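Local coordinates for PilY2 protein (Pseudomonas aeruginosa, PDB 3TDQ) that is of uncertain molecular function but probably takes part in the biogenesis of type 4 fimbriae (pili), at residues A[29-38]-A[62-70]. Numbering follows the deposited sequence. Where two conformers were deposited one is given.
Sequences LYRLPNSTVR and PWSTITDIY. With GOL (glycerol), chain F.
Leu29 lies alongside Trp63 and covers one face of its indole: CB sits 3.8 Å from the centroid of the six-membered ring as a CH-pi contact, and CD1 reaches CH2 and CZ2. Arg31 comes to the same indole at its edge, NH2 3.4 Å from Trp63 CD1, the guanidinium and ring planes 69° apart; bends at chi2 (79°) and chi3 (57°) bring the guanidinium to that edge, where a water joins NE to Trp63 N. Next to them the backbones bond as in a single parallel bridge, with Arg31 N giving to Ser64 O (2.8 Å) and Ile66 N to Arg31 O (2.9 Å). This bridge joins the outermost strands, 28-31 and 65-71, and closes the five-stranded sheet into a barrel, consistent with an OB-type fold. The buried Ile66 lays CD1 on Tyr30 CB, while Leu32 CD1 approaches Ile66 CG2. At the end of the type I turn from Pro33 to Thr36, Thr36 OG1 donates to a lone pair of Ile66 O (2.7 Å), in the carbonyl plane, and CG2 rests against the Thr67 backbone. Arg38 meets Asp68 with guanidinium and carboxylate nearly coplanar: NH1 reaches OD1 at 2.6 Å in a salt bridge, and NH2 adds a weak bond to the same OD1. The dimer shares this pair, Arg38 NE bridging to Asp68 of the second subunit and Asp68 OD2 to Lys73 of the second subunit.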
ATOM      1  N   LEU A  29      -2.732  19.521   3.500  1.00 25.06           N
ATOM      2  CA  LEU A  29      -3.257  19.296   2.140  1.00 24.24           C
ATOM      3  C   LEU A  29      -2.196  18.780   1.202  1.00 29.20           C
ATOM      4  O   LEU A  29      -1.030  19.191   1.262  1.00 26.17           O
ATOM      5  CB  LEU A  29      -3.842  20.589   1.546  1.00 25.14           C
ATOM      6  CG  LEU A  29      -5.115  21.119   2.214  1.00 29.11           C
ATOM      7  CD1 LEU A  29      -5.453  22.452   1.677  1.00 29.60           C
ATOM      8  CD2 LEU A  29      -6.309  20.183   1.966  1.00 27.80           C
ATOM      9  N   TYR A  30      -2.620  17.843   0.334  1.00 25.55           N
ATOM     10  CA  TYR A  30      -1.778  17.237  -0.659  1.00 24.78           C
ATOM     11  C   TYR A  30      -2.484  17.198  -1.980  1.00 29.06           C
ATOM     12  O   TYR A  30      -3.711  17.064  -2.010  1.00 28.32           O
ATOM     13  CB  TYR A  30      -1.452  15.767  -0.262  1.00 25.24           C
ATOM     14  CG  TYR A  30      -0.750  15.628   1.065  1.00 25.45           C
ATOM     15  CD1 TYR A  30      -1.477  15.547   2.255  1.00 25.55           C
ATOM     16  CD2 TYR A  30       0.644  15.615   1.141  1.00 26.17           C
ATOM     17  CE1 TYR A  30      -0.838  15.465   3.489  1.00 27.16           C
ATOM     18  CE2 TYR A  30       1.294  15.515   2.375  1.00 27.84           C
ATOM     19  CZ  TYR A  30       0.544  15.434   3.546  1.00 33.70           C
ATOM     20  OH  TYR A  30       1.136  15.348   4.779  1.00 36.72           O
ATOM     21  N   ARG A  31      -1.714  17.249  -3.070  1.00 24.75           N
ATOM     22  CA  ARG A  31      -2.277  17.086  -4.400  0.50 25.03           C
ATOM     23  C   ARG A  31      -2.419  15.593  -4.631  1.00 28.94           C
ATOM     24  O   ARG A  31      -1.479  14.846  -4.356  1.00 27.79           O
ATOM     25  CB  ARG A  31      -1.382  17.738  -5.480  0.50 26.32           C
ATOM     26  CG  ARG A  31      -1.945  17.655  -6.911  0.50 30.51           C
ATOM     27  CD  ARG A  31      -3.028  18.701  -7.185  0.50 37.21           C
ATOM     28  NE  ARG A  31      -2.535  20.057  -6.948  0.50 40.54           N
ATOM     29  CZ  ARG A  31      -3.306  21.113  -6.737  0.50 49.23           C
ATOM     30  NH1 ARG A  31      -4.627  20.993  -6.753  0.50 39.51           N
ATOM     31  NH2 ARG A  31      -2.763  22.300  -6.508  0.50 33.45           N
ATOM     32  N   LEU A  32      -3.589  15.149  -5.087  1.00 25.77           N
ATOM     33  CA  LEU A  32      -3.819  13.743  -5.390  1.00 24.62           C
ATOM     34  C   LEU A  32      -4.310  13.703  -6.855  1.00 27.49           C
ATOM     35  O   LEU A  32      -5.500  13.836  -7.118  1.00 26.63           O
ATOM     36  CB  LEU A  32      -4.784  13.094  -4.388  1.00 24.36           C
ATOM     37  CG  LEU A  32      -5.083  11.595  -4.542  1.00 26.66           C
ATOM     38  CD1 LEU A  32      -3.811  10.756  -4.687  1.00 25.11           C
ATOM     39  CD2 LEU A  32      -5.853  11.102  -3.339  1.00 24.41           C
ATOM     40  N   PRO A  33      -3.368  13.658  -7.821  1.00 25.75           N
ATOM     41  CA  PRO A  33      -3.758  13.735  -9.242  1.00 25.54           C
ATOM     42  C   PRO A  33      -4.431  12.463  -9.710  1.00 27.26           C
ATOM     43  O   PRO A  33      -4.291  11.423  -9.069  1.00 25.34           O
ATOM     44  CB  PRO A  33      -2.417  13.981  -9.976  1.00 27.54           C
ATOM     45  CG  PRO A  33      -1.393  13.409  -9.100  1.00 31.74           C
ATOM     46  CD  PRO A  33      -1.908  13.520  -7.670  1.00 27.37           C
ATOM     47  N   ASN A  34      -5.162  12.546 -10.830  1.00 23.80           N
ATOM     48  CA  ASN A  34      -5.856  11.379 -11.421  1.00 24.88           C
ATOM     49  C   ASN A  34      -4.869  10.280 -11.837  1.00 29.05           C
ATOM     50  O   ASN A  34      -5.261   9.135 -11.935  1.00 28.81           O
ATOM     51  CB  ASN A  34      -6.672  11.829 -12.658  1.00 24.27           C
ATOM     52  CG  ASN A  34      -7.808  12.798 -12.369  1.00 34.72           C
ATOM     53  OD1 ASN A  34      -8.210  13.024 -11.199  1.00 28.56           O
ATOM     54  ND2 ASN A  34      -8.313  13.427 -13.437  1.00 26.28           N
ATOM     55  N   SER A  35      -3.583  10.641 -12.068  1.00 27.20           N
ATOM     56  CA  SER A  35      -2.519   9.713 -12.465  1.00 27.57           C
ATOM     57  C   SER A  35      -2.087   8.790 -11.303  1.00 31.18           C
ATOM     58  O   SER A  35      -1.417   7.804 -11.571  1.00 32.36           O
ATOM     59  CB  SER A  35      -1.326  10.485 -13.036  1.00 29.45           C
ATOM     60  OG  SER A  35      -0.800  11.394 -12.082  1.00 35.18           O
ATOM     61  N   THR A  36      -2.498   9.063 -10.034  1.00 26.84           N
ATOM     62  CA  THR A  36      -2.211   8.161  -8.895  1.00 25.78           C
ATOM     63  C   THR A  36      -3.328   7.152  -8.951  1.00 29.97           C
ATOM     64  O   THR A  36      -4.470   7.442  -8.541  1.00 29.45           O
ATOM     65  CB  THR A  36      -2.096   8.941  -7.590  1.00 26.38           C
ATOM     66  OG1 THR A  36      -1.049   9.894  -7.790  1.00 25.01           O
ATOM     67  CG2 THR A  36      -1.811   8.029  -6.367  1.00 24.35           C
ATOM     68  N   VAL A  37      -3.017   5.981  -9.511  0.50 26.34           N
ATOM     69  CA  VAL A  37      -3.969   4.923  -9.812  0.50 26.33           C
ATOM     70  C   VAL A  37      -3.552   3.591  -9.152  0.50 30.11           C
ATOM     71  O   VAL A  37      -2.374   3.246  -9.120  0.50 28.39           O
ATOM     72  CB  VAL A  37      -4.090   4.797 -11.367  0.50 30.89           C
ATOM     73  CG1 VAL A  37      -5.041   3.687 -11.788  0.50 30.75           C
ATOM     74  CG2 VAL A  37      -4.490   6.110 -12.025  0.50 30.81           C
ATOM     75  N   ARG A  38      -4.545   2.856  -8.633  1.00 28.08           N
ATOM     76  CA  ARG A  38      -4.378   1.560  -7.997  1.00 29.72           C
ATOM     77  C   ARG A  38      -5.503   0.667  -8.539  1.00 35.96           C
ATOM     78  O   ARG A  38      -6.676   1.059  -8.509  1.00 34.22           O
ATOM     79  CB  ARG A  38      -4.416   1.716  -6.456  1.00 31.07           C
ATOM     80  CG  ARG A  38      -3.739   0.607  -5.652  1.00 42.00           C
ATOM     81  CD  ARG A  38      -3.578   1.005  -4.161  1.00 54.96           C
ATOM     82  NE  ARG A  38      -2.302   0.538  -3.601  1.00 39.54           N
ATOM     83  CZ  ARG A  38      -1.194   1.258  -3.586  1.00 50.49           C
ATOM     84  NH1 ARG A  38      -1.209   2.521  -3.996  1.00 34.22           N
ATOM     85  NH2 ARG A  38      -0.066   0.735  -3.140  1.00 49.61           N
ATOM     86  N   PRO A  62       1.952  24.273  -5.323  1.00 31.61           N
ATOM     87  CA  PRO A  62       1.762  24.714  -3.927  1.00 31.36           C
ATOM     88  C   PRO A  62       1.596  23.559  -2.948  1.00 32.68           C
ATOM     89  O   PRO A  62       1.935  23.730  -1.774  1.00 31.72           O
ATOM     90  CB  PRO A  62       0.518  25.613  -4.006  1.00 33.43           C
ATOM     91  CG  PRO A  62      -0.282  25.043  -5.150  1.00 37.59           C
ATOM     92  CD  PRO A  62       0.741  24.520  -6.145  1.00 33.20           C
ATOM     93  N   TRP A  63       1.139  22.378  -3.423  1.00 29.71           N
ATOM     94  CA  TRP A  63       0.969  21.219  -2.554  1.00 29.26           C
ATOM     95  C   TRP A  63       1.819  20.076  -3.022  1.00 32.95           C
ATOM     96  O   TRP A  63       1.942  19.872  -4.235  1.00 33.41           O
ATOM     97  CB  TRP A  63      -0.520  20.791  -2.497  1.00 28.34           C
ATOM     98  CG  TRP A  63      -1.457  21.942  -2.231  1.00 29.66           C
ATOM     99  CD1 TRP A  63      -2.224  22.607  -3.143  1.00 32.75           C
ATOM    100  CD2 TRP A  63      -1.611  22.644  -0.989  1.00 30.03           C
ATOM    101  NE1 TRP A  63      -2.890  23.653  -2.531  1.00 33.02           N
ATOM    102  CE2 TRP A  63      -2.541  23.686  -1.204  1.00 34.65           C
ATOM    103  CE3 TRP A  63      -1.026  22.514   0.282  1.00 31.96           C
ATOM    104  CZ2 TRP A  63      -2.925  24.568  -0.186  1.00 34.85           C
ATOM    105  CZ3 TRP A  63      -1.444  23.354   1.300  1.00 34.06           C
ATOM    106  CH2 TRP A  63      -2.350  24.393   1.054  1.00 35.18           C
ATOM    107  N   SER A  64       2.369  19.285  -2.072  1.00 28.30           N
ATOM    108  CA  SER A  64       3.168  18.107  -2.439  1.00 27.20           C
ATOM    109  C   SER A  64       2.247  17.041  -3.011  1.00 28.87           C
ATOM    110  O   SER A  64       1.058  17.004  -2.676  1.00 27.86           O
ATOM    111  CB  SER A  64       3.981  17.597  -1.262  1.00 31.10           C
ATOM    112  OG  SER A  64       5.081  18.489  -1.109  1.00 31.42           O
ATOM    113  N   THR A  65       2.772  16.245  -3.956  1.00 24.60           N
ATOM    114  CA  THR A  65       1.990  15.310  -4.749  1.00 23.77           C
ATOM    115  C   THR A  65       2.108  13.881  -4.252  1.00 27.05           C
ATOM    116  O   THR A  65       3.207  13.333  -4.217  1.00 26.31           O
ATOM    117  CB  THR A  65       2.442  15.416  -6.224  1.00 29.05           C
ATOM    118  OG1 THR A  65       2.285  16.765  -6.643  1.00 28.96           O
ATOM    119  CG2 THR A  65       1.630  14.528  -7.166  1.00 24.57           C
ATOM    120  N   ILE A  66       0.963  13.270  -3.916  1.00 23.79           N
ATOM    121  CA  ILE A  66       0.917  11.869  -3.502  1.00 23.56           C
ATOM    122  C   ILE A  66       0.887  11.028  -4.779  1.00 27.13           C
ATOM    123  O   ILE A  66      -0.035  11.175  -5.596  1.00 24.97           O
ATOM    124  CB  ILE A  66      -0.278  11.573  -2.543  1.00 26.42           C
ATOM    125  CG1 ILE A  66      -0.049  12.230  -1.155  1.00 26.12           C
ATOM    126  CG2 ILE A  66      -0.488  10.042  -2.412  1.00 26.06           C
ATOM    127  CD1 ILE A  66      -1.264  12.185  -0.193  1.00 26.72           C
ATOM    128  N   THR A  67       1.902  10.163  -4.954  1.00 25.03           N
ATOM    129  CA  THR A  67       1.995   9.303  -6.142  1.00 25.62           C
ATOM    130  C   THR A  67       1.669   7.851  -5.787  1.00 28.01           C
ATOM    131  O   THR A  67       1.545   7.021  -6.684  1.00 26.85           O
ATOM    132  CB  THR A  67       3.390   9.412  -6.802  1.00 28.44           C
ATOM    133  OG1 THR A  67       4.366   9.020  -5.842  1.00 30.05           O
ATOM    134  CG2 THR A  67       3.685  10.821  -7.311  1.00 27.91           C
ATOM    135  N   ASP A  68       1.498   7.555  -4.487  1.00 24.89           N
ATOM    136  CA  ASP A  68       1.204   6.195  -4.000  1.00 24.81           C
ATOM    137  C   ASP A  68       0.445   6.282  -2.686  1.00 28.78           C
ATOM    138  O   ASP A  68       0.926   6.925  -1.748  1.00 27.63           O
ATOM    139  CB  ASP A  68       2.529   5.394  -3.809  1.00 27.02           C
ATOM    140  CG  ASP A  68       2.368   3.885  -3.606  1.00 39.32           C
ATOM    141  OD1 ASP A  68       1.226   3.392  -3.668  1.00 41.64           O
ATOM    142  OD2 ASP A  68       3.394   3.199  -3.409  1.00 40.82           O
ATOM    143  N   ILE A  69      -0.757   5.696  -2.618  1.00 24.61           N
ATOM    144  CA  ILE A  69      -1.520   5.760  -1.361  1.00 24.45           C
ATOM    145  C   ILE A  69      -2.249   4.430  -1.126  1.00 27.71           C
ATOM    146  O   ILE A  69      -2.857   3.878  -2.042  1.00 25.79           O
ATOM    147  CB  ILE A  69      -2.461   7.000  -1.304  1.00 26.53           C
ATOM    148  CG1 ILE A  69      -3.148   7.154   0.085  1.00 26.42           C
ATOM    149  CG2 ILE A  69      -3.447   7.049  -2.490  1.00 25.39           C
ATOM    150  CD1 ILE A  69      -3.708   8.624   0.382  1.00 28.88           C
ATOM    151  N   TYR A  70      -2.188   3.940   0.126  1.00 26.26           N
ATOM    152  CA  TYR A  70      -2.781   2.678   0.529  1.00 25.19           C
ATOM    153  C   TYR A  70      -3.790   2.901   1.655  1.00 27.47           C
ATOM    154  O   TYR A  70      -3.474   3.552   2.645  1.00 26.29           O
ATOM    155  CB  TYR A  70      -1.670   1.699   0.966  1.00 26.28           C
ATOM    156  CG  TYR A  70      -2.164   0.392   1.555  1.00 28.59           C
ATOM    157  CD1 TYR A  70      -2.422  -0.712   0.739  1.00 30.93           C
ATOM    158  CD2 TYR A  70      -2.291   0.227   2.934  1.00 28.92           C
ATOM    159  CE1 TYR A  70      -2.844  -1.931   1.282  1.00 29.18           C
ATOM    160  CE2 TYR A  70      -2.706  -0.986   3.486  1.00 30.14           C
ATOM    161  CZ  TYR A  70      -2.987  -2.062   2.656  1.00 34.02           C
ATOM    162  OH  TYR A  70      -3.430  -3.244   3.213  1.00 28.67           O
TER
HETATM  163  C1  GOL F 119      -5.725   3.683  -3.373  1.00 58.25           C
HETATM  164  O1  GOL F 119      -5.882   3.717  -1.983  1.00 57.54           O
HETATM  165  C2  GOL F 119      -6.969   3.090  -3.969  1.00 58.15           C
HETATM  166  O2  GOL F 119      -7.282   1.808  -3.379  1.00 59.17           O
HETATM  167  C3  GOL F 119      -7.085   3.283  -5.507  1.00 58.26           C
HETATM  168  O3  GOL F 119      -7.889   2.275  -6.196  1.00 58.63           O
HETATM  169  O   HOH W   1       1.602  19.396   0.673  1.00 23.46           O
HETATM  170  O   HOH W   2       0.377  21.204  -6.181  1.00 36.48           O
HETATM  171  O   HOH W   3      -2.198   4.817  -5.083  1.00 26.53           O